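PDB 2OYA: macrophage receptor MARCO from Mus musculus, which serves macrophages as a scavenger receptor, its cysteine-rich domain recognising ligands through a basic and an acidic cluster. Local coordinates for residues 17-31 / 55-69. Numbering follows the deposited sequence.
Sequences RAEVYYNNEWGTICD and SSYGGGSGNIWLDNV
W65 meets the hairpin of strands 19-22 and 25-29 with its indole, one face against Y22; the other is covered by N63 CB, two residues back along the chain. The Y22 ring stands edge-to-face to it, planes 63° apart, while Y22 CB sits squarely over the five-membered ring, 3.7 Å from its centroid, a CH-pi contact. The backbone sets CB there, and chi1 of 172° swings the ring so that CD2 follows across the same face. Tryptophan suits this place, offering a broad apolar face and, at its edge, one N-H: NE1 donates to E25 O (3.0 Å), from the face of the carbonyl plane opposite to Y22 N, which donates to the same oxygen. G27, without a side chain, lets W65 CD1 and N63 O close on its CA.

Backbone bonds join strand 64-66 in parallel to strand 25-29, completing the small mixed sheet of this scavenger receptor cysteine-rich domain. T28 N donates to N63 O and C30 N to L66 O (2.8 Å). The register slips by one between T28-I64 and I29-L66, a beta bulge at W65, so T28 O accepts from W65 N and, weakly, L66 N. Apolar I29 and L66 point the same way, side by side, CG2 to CB 4.0 Å. T28 rests OG1 against I64 CG1, its hydroxyl bonded to D96, and C30 is disulfide-bonded to C91.

Polar side chains hold the loop 55-62. R17, long and rich in N-H groups, bends at chi3 (58°), donates from NH1 to G58 O (3.0 Å) and lays its guanidinium over the flat G59-G60 peptide; E19 OE1, gripped side-on by NE and NH2, fixes its rotation. G60, lacking CB, lies close to R17 and T28 CG2. D31 suits two donors: its OD2 takes the hydroxyls of S56 (OG, 2.7 Å) and S55 (OG, 2.9 Å) from opposite faces of the carboxylate.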
loop_
_atom_site.group_PDB
_atom_site.type_symbol
_atom_site.label_atom_id
_atom_site.label_comp_id
_atom_site.label_asym_id
_atom_site.label_seq_id
_atom_site.Cartn_x
_atom_site.Cartn_y
_atom_site.Cartn_z
ATOM N N ARG A 17 2.646 -1.092 -7.536
ATOM C CA ARG A 17 3.019 -1.778 -6.294
ATOM C C ARG A 17 2.910 -0.808 -5.112
ATOM O O ARG A 17 3.355 0.348 -5.202
ATOM C CB ARG A 17 4.437 -2.346 -6.422
ATOM C CG ARG A 17 4.977 -3.041 -5.191
ATOM C CD ARG A 17 6.382 -3.609 -5.475
ATOM N NE ARG A 17 7.316 -2.565 -5.902
ATOM C CZ ARG A 17 7.699 -2.318 -7.162
ATOM N NH1 ARG A 17 7.271 -3.059 -8.185
ATOM N NH2 ARG A 17 8.563 -1.333 -7.387
ATOM N N ALA A 18 2.329 -1.284 -4.005
ATOM C CA ALA A 18 2.202 -0.484 -2.780
ATOM C C ALA A 18 3.518 -0.509 -1.994
ATOM O O ALA A 18 3.997 -1.588 -1.599
ATOM C CB ALA A 18 1.045 -1.008 -1.908
ATOM N N GLU A 19 4.091 0.669 -1.764
ATOM C CA GLU A 19 5.319 0.761 -0.952
ATOM C C GLU A 19 5.142 1.655 0.257
ATOM O O GLU A 19 4.297 2.534 0.256
ATOM C CB GLU A 19 6.525 1.188 -1.803
ATOM C CG GLU A 19 6.847 0.139 -2.877
ATOM C CD GLU A 19 8.145 0.385 -3.620
ATOM O OE1 GLU A 19 8.477 -0.468 -4.475
ATOM O OE2 GLU A 19 8.839 1.400 -3.344
ATOM N N VAL A 20 5.936 1.396 1.296
ATOM C CA VAL A 20 5.791 2.063 2.579
ATOM C C VAL A 20 7.186 2.456 3.066
ATOM O O VAL A 20 8.151 1.734 2.825
ATOM C CB VAL A 20 5.032 1.156 3.612
ATOM C CG1 VAL A 20 5.807 -0.140 3.917
ATOM C CG2 VAL A 20 4.725 1.893 4.882
ATOM N N TYR A 21 7.276 3.626 3.701
ATOM C CA TYR A 21 8.547 4.170 4.168
ATOM C C TYR A 21 8.675 3.939 5.678
ATOM O O TYR A 21 7.904 4.497 6.482
ATOM C CB TYR A 21 8.621 5.667 3.826
ATOM C CG TYR A 21 10.000 6.256 3.971
ATOM C CD1 TYR A 21 10.985 6.053 2.987
ATOM C CD2 TYR A 21 10.332 7.022 5.086
ATOM C CE1 TYR A 21 12.265 6.603 3.127
ATOM C CE2 TYR A 21 11.607 7.580 5.228
ATOM C CZ TYR A 21 12.559 7.374 4.249
ATOM O OH TYR A 21 13.830 7.922 4.391
ATOM N N TYR A 22 9.631 3.098 6.062
ATOM C CA TYR A 22 9.804 2.709 7.461
ATOM C C TYR A 22 11.304 2.546 7.705
ATOM O O TYR A 22 12.044 2.102 6.821
ATOM C CB TYR A 22 9.043 1.407 7.723
ATOM C CG TYR A 22 9.264 0.775 9.074
ATOM C CD1 TYR A 22 8.425 1.080 10.147
ATOM C CD2 TYR A 22 10.288 -0.158 9.268
ATOM C CE1 TYR A 22 8.615 0.474 11.409
ATOM C CE2 TYR A 22 10.501 -0.752 10.505
ATOM C CZ TYR A 22 9.656 -0.436 11.568
ATOM O OH TYR A 22 9.863 -1.055 12.781
ATOM N N ASN A 23 11.750 2.915 8.903
ATOM C CA ASN A 23 13.178 2.914 9.227
ATOM C C ASN A 23 14.044 3.529 8.134
ATOM O O ASN A 23 15.104 2.998 7.782
ATOM C CB ASN A 23 13.677 1.507 9.606
ATOM C CG ASN A 23 14.932 1.563 10.475
ATOM O OD1 ASN A 23 15.117 2.504 11.259
ATOM N ND2 ASN A 23 15.798 0.570 10.332
ATOM N N ASN A 24 13.554 4.641 7.590
ATOM C CA ASN A 24 14.280 5.476 6.612
ATOM C C ASN A 24 14.551 4.815 5.283
ATOM O O ASN A 24 15.483 5.204 4.584
ATOM C CB ASN A 24 15.565 6.070 7.218
ATOM C CG ASN A 24 15.310 6.723 8.574
ATOM O OD1 ASN A 24 14.577 7.695 8.660
ATOM N ND2 ASN A 24 15.872 6.147 9.636
ATOM N N GLU A 25 13.741 3.812 4.930
ATOM C CA GLU A 25 13.901 3.156 3.641
ATOM C C GLU A 25 12.545 2.796 3.092
ATOM O O GLU A 25 11.674 2.393 3.843
ATOM C CB GLU A 25 14.694 1.861 3.792
ATOM C CG GLU A 25 16.142 2.011 4.206
ATOM C CD GLU A 25 16.879 0.698 4.148
ATOM O OE1 GLU A 25 17.540 0.455 3.119
ATOM O OE2 GLU A 25 16.783 -0.089 5.116
ATOM N N TRP A 26 12.384 2.938 1.779
ATOM C CA TRP A 26 11.216 2.370 1.098
ATOM C C TRP A 26 11.267 0.849 1.079
ATOM O O TRP A 26 12.292 0.245 0.736
ATOM C CB TRP A 26 11.087 2.915 -0.339
ATOM C CG TRP A 26 10.699 4.356 -0.364
ATOM C CD1 TRP A 26 11.517 5.424 -0.623
ATOM C CD2 TRP A 26 9.411 4.897 -0.071
ATOM N NE1 TRP A 26 10.802 6.604 -0.545
ATOM C CE2 TRP A 26 9.510 6.310 -0.197
ATOM C CE3 TRP A 26 8.169 4.331 0.272
ATOM C CZ2 TRP A 26 8.416 7.157 0.011
ATOM C CZ3 TRP A 26 7.090 5.176 0.491
ATOM C CH2 TRP A 26 7.220 6.570 0.372
ATOM N N GLY A 27 10.134 0.234 1.431
ATOM C CA GLY A 27 9.992 -1.212 1.355
ATOM C C GLY A 27 8.590 -1.572 0.900
ATOM O O GLY A 27 7.736 -0.704 0.713
ATOM N N THR A 28 8.358 -2.866 0.743
ATOM C CA THR A 28 7.153 -3.351 0.100
ATOM C C THR A 28 6.221 -4.053 1.113
ATOM O O THR A 28 6.514 -4.146 2.317
ATOM C CB THR A 28 7.509 -4.301 -1.060
ATOM O OG1 THR A 28 8.189 -5.453 -0.535
ATOM C CG2 THR A 28 8.392 -3.578 -2.123
ATOM N N ILE A 29 5.084 -4.516 0.608
ATOM C CA ILE A 29 4.047 -5.114 1.444
ATOM C C ILE A 29 3.748 -6.501 0.873
ATOM O O ILE A 29 3.339 -6.621 -0.290
ATOM C CB ILE A 29 2.766 -4.261 1.392
ATOM C CG1 ILE A 29 3.055 -2.833 1.914
ATOM C CG2 ILE A 29 1.631 -4.934 2.197
ATOM C CD1 ILE A 29 1.868 -1.851 1.771
ATOM N N CYS A 30 3.963 -7.547 1.661
ATOM C CA CYS A 30 3.588 -8.882 1.203
ATOM C C CYS A 30 2.070 -8.995 1.004
ATOM O O CYS A 30 1.292 -8.410 1.772
ATOM C CB CYS A 30 4.099 -9.946 2.178
ATOM S SG CYS A 30 3.818 -11.615 1.543
ATOM N N ASP A 31 1.642 -9.738 -0.017
ATOM C CA ASP A 31 0.209 -9.791 -0.328
ATOM C C ASP A 31 -0.613 -10.764 0.560
ATOM O O ASP A 31 -1.825 -10.932 0.342
ATOM C CB ASP A 31 -0.035 -10.036 -1.806
ATOM C CG ASP A 31 0.281 -11.476 -2.231
ATOM O OD1 ASP A 31 0.690 -12.287 -1.369
ATOM O OD2 ASP A 31 0.096 -11.784 -3.436
ATOM N N SER A 55 -3.174 -8.732 -6.066
ATOM C CA SER A 55 -2.340 -9.783 -5.475
ATOM C C SER A 55 -1.106 -10.012 -6.346
ATOM O O SER A 55 -1.179 -9.934 -7.571
ATOM C CB SER A 55 -3.164 -11.064 -5.333
ATOM O OG SER A 55 -2.378 -12.141 -4.838
ATOM N N SER A 56 0.038 -10.253 -5.705
ATOM C CA SER A 56 1.274 -10.627 -6.417
ATOM C C SER A 56 1.602 -9.695 -7.583
ATOM O O SER A 56 1.928 -10.126 -8.697
ATOM C CB SER A 56 1.221 -12.110 -6.814
ATOM O OG SER A 56 1.128 -12.921 -5.631
ATOM N N TYR A 57 1.500 -8.397 -7.309
ATOM C CA TYR A 57 1.873 -7.412 -8.303
ATOM C C TYR A 57 3.359 -7.590 -8.605
ATOM O O TYR A 57 3.798 -7.517 -9.769
ATOM C CB TYR A 57 1.604 -5.999 -7.772
ATOM C CG TYR A 57 1.730 -4.981 -8.849
ATOM C CD1 TYR A 57 0.608 -4.559 -9.557
ATOM C CD2 TYR A 57 2.982 -4.437 -9.186
ATOM C CE1 TYR A 57 0.713 -3.629 -10.574
ATOM C CE2 TYR A 57 3.098 -3.505 -10.215
ATOM C CZ TYR A 57 1.965 -3.101 -10.896
ATOM O OH TYR A 57 2.054 -2.161 -11.902
ATOM N N GLY A 58 4.115 -7.830 -7.537
ATOM C CA GLY A 58 5.545 -8.107 -7.607
ATOM C C GLY A 58 6.424 -6.912 -7.940
ATOM O O GLY A 58 5.964 -5.734 -8.017
ATOM N N GLY A 59 7.709 -7.221 -8.135
ATOM C CA GLY A 59 8.630 -6.262 -8.724
ATOM C C GLY A 59 9.426 -5.355 -7.805
ATOM O O GLY A 59 10.247 -4.577 -8.290
ATOM N N GLY A 60 9.187 -5.425 -6.496
ATOM C CA GLY A 60 9.919 -4.588 -5.552
ATOM C C GLY A 60 11.289 -5.165 -5.202
ATOM O O GLY A 60 11.695 -6.222 -5.710
ATOM N N SER A 61 12.009 -4.454 -4.344
ATOM C CA SER A 61 13.315 -4.924 -3.871
ATOM C C SER A 61 13.542 -4.367 -2.478
ATOM O O SER A 61 12.719 -3.596 -1.968
ATOM C CB SER A 61 14.442 -4.481 -4.809
ATOM O OG SER A 61 14.600 -3.059 -4.800
ATOM N N GLY A 62 14.655 -4.760 -1.863
ATOM C CA GLY A 62 14.950 -4.332 -0.502
ATOM C C GLY A 62 14.005 -4.926 0.524
ATOM O O GLY A 62 13.534 -6.058 0.408
ATOM N N ASN A 63 13.730 -4.144 1.548
ATOM C CA ASN A 63 12.913 -4.629 2.630
ATOM C C ASN A 63 11.462 -4.914 2.250
ATOM O O ASN A 63 10.852 -4.173 1.487
ATOM C CB ASN A 63 12.951 -3.638 3.780
ATOM C CG ASN A 63 14.262 -3.645 4.489
ATOM O OD1 ASN A 63 14.570 -4.574 5.247
ATOM N ND2 ASN A 63 15.069 -2.607 4.244
ATOM N N ILE A 64 10.927 -6.012 2.777
ATOM C CA ILE A 64 9.479 -6.203 2.775
ATOM C C ILE A 64 9.046 -5.763 4.174
ATOM O O ILE A 64 9.326 -6.434 5.161
ATOM C CB ILE A 64 9.081 -7.664 2.448
ATOM C CG1 ILE A 64 9.602 -8.054 1.045
ATOM C CG2 ILE A 64 7.543 -7.845 2.525
ATOM C CD1 ILE A 64 9.580 -9.559 0.762
ATOM N N TRP A 65 8.418 -4.598 4.276
ATOM C CA TRP A 65 8.112 -4.067 5.612
ATOM C C TRP A 65 6.862 -4.621 6.289
ATOM O O TRP A 65 6.809 -4.683 7.519
ATOM C CB TRP A 65 7.999 -2.550 5.588
ATOM C CG TRP A 65 9.299 -1.790 5.462
ATOM C CD1 TRP A 65 9.535 -0.728 4.661
ATOM C CD2 TRP A 65 10.521 -2.025 6.195
ATOM N NE1 TRP A 65 10.827 -0.274 4.834
ATOM C CE2 TRP A 65 11.449 -1.047 5.775
ATOM C CE3 TRP A 65 10.907 -2.960 7.168
ATOM C CZ2 TRP A 65 12.757 -0.990 6.269
ATOM C CZ3 TRP A 65 12.216 -2.892 7.674
ATOM C CH2 TRP A 65 13.117 -1.912 7.220
ATOM N N LEU A 66 5.842 -4.940 5.501
ATOM C CA LEU A 66 4.538 -5.360 6.042
ATOM C C LEU A 66 4.078 -6.713 5.508
ATOM O O LEU A 66 4.370 -7.074 4.366
ATOM C CB LEU A 66 3.469 -4.309 5.742
ATOM C CG LEU A 66 3.620 -2.942 6.415
ATOM C CD1 LEU A 66 2.531 -2.001 5.902
ATOM C CD2 LEU A 66 3.586 -3.078 7.948
ATOM N N ASP A 67 3.374 -7.457 6.357
ATOM C CA ASP A 67 2.814 -8.760 6.003
ATOM C C ASP A 67 1.574 -8.962 6.880
ATOM O O ASP A 67 1.471 -8.382 7.978
ATOM C CB ASP A 67 3.855 -9.868 6.254
ATOM C CG ASP A 67 3.446 -11.218 5.692
ATOM O OD1 ASP A 67 2.511 -11.276 4.882
ATOM O OD2 ASP A 67 4.115 -12.232 6.030
ATOM N N ASN A 68 0.627 -9.746 6.375
ATOM C CA ASN A 68 -0.635 -10.021 7.068
ATOM C C ASN A 68 -1.339 -8.760 7.544
ATOM O O ASN A 68 -1.823 -8.693 8.676
ATOM C CB ASN A 68 -0.411 -11.015 8.219
ATOM C CG ASN A 68 0.281 -12.271 7.752
ATOM O OD1 ASN A 68 1.427 -12.537 8.120
ATOM N ND2 ASN A 68 -0.381 -13.016 6.875
ATOM N N VAL A 69 -1.394 -7.756 6.658
ATOM C CA VAL A 69 -2.142 -6.540 6.963
ATOM C C VAL A 69 -3.636 -6.876 7.035
ATOM O O VAL A 69 -4.187 -7.496 6.116
ATOM C CB VAL A 69 -1.879 -5.434 5.922
ATOM C CG1 VAL A 69 -2.612 -4.138 6.301
ATOM C CG2 VAL A 69 -0.362 -5.177 5.782
HETATM O O HOH W 1 10.939 -1.597 -4.084
HETATM O O HOH W 2 14.321 -1.286 1.607
HETATM O O HOH W 3 12.517 -0.865 -1.674
HETATM O O HOH W 4 -0.751 -7.937 3.765
#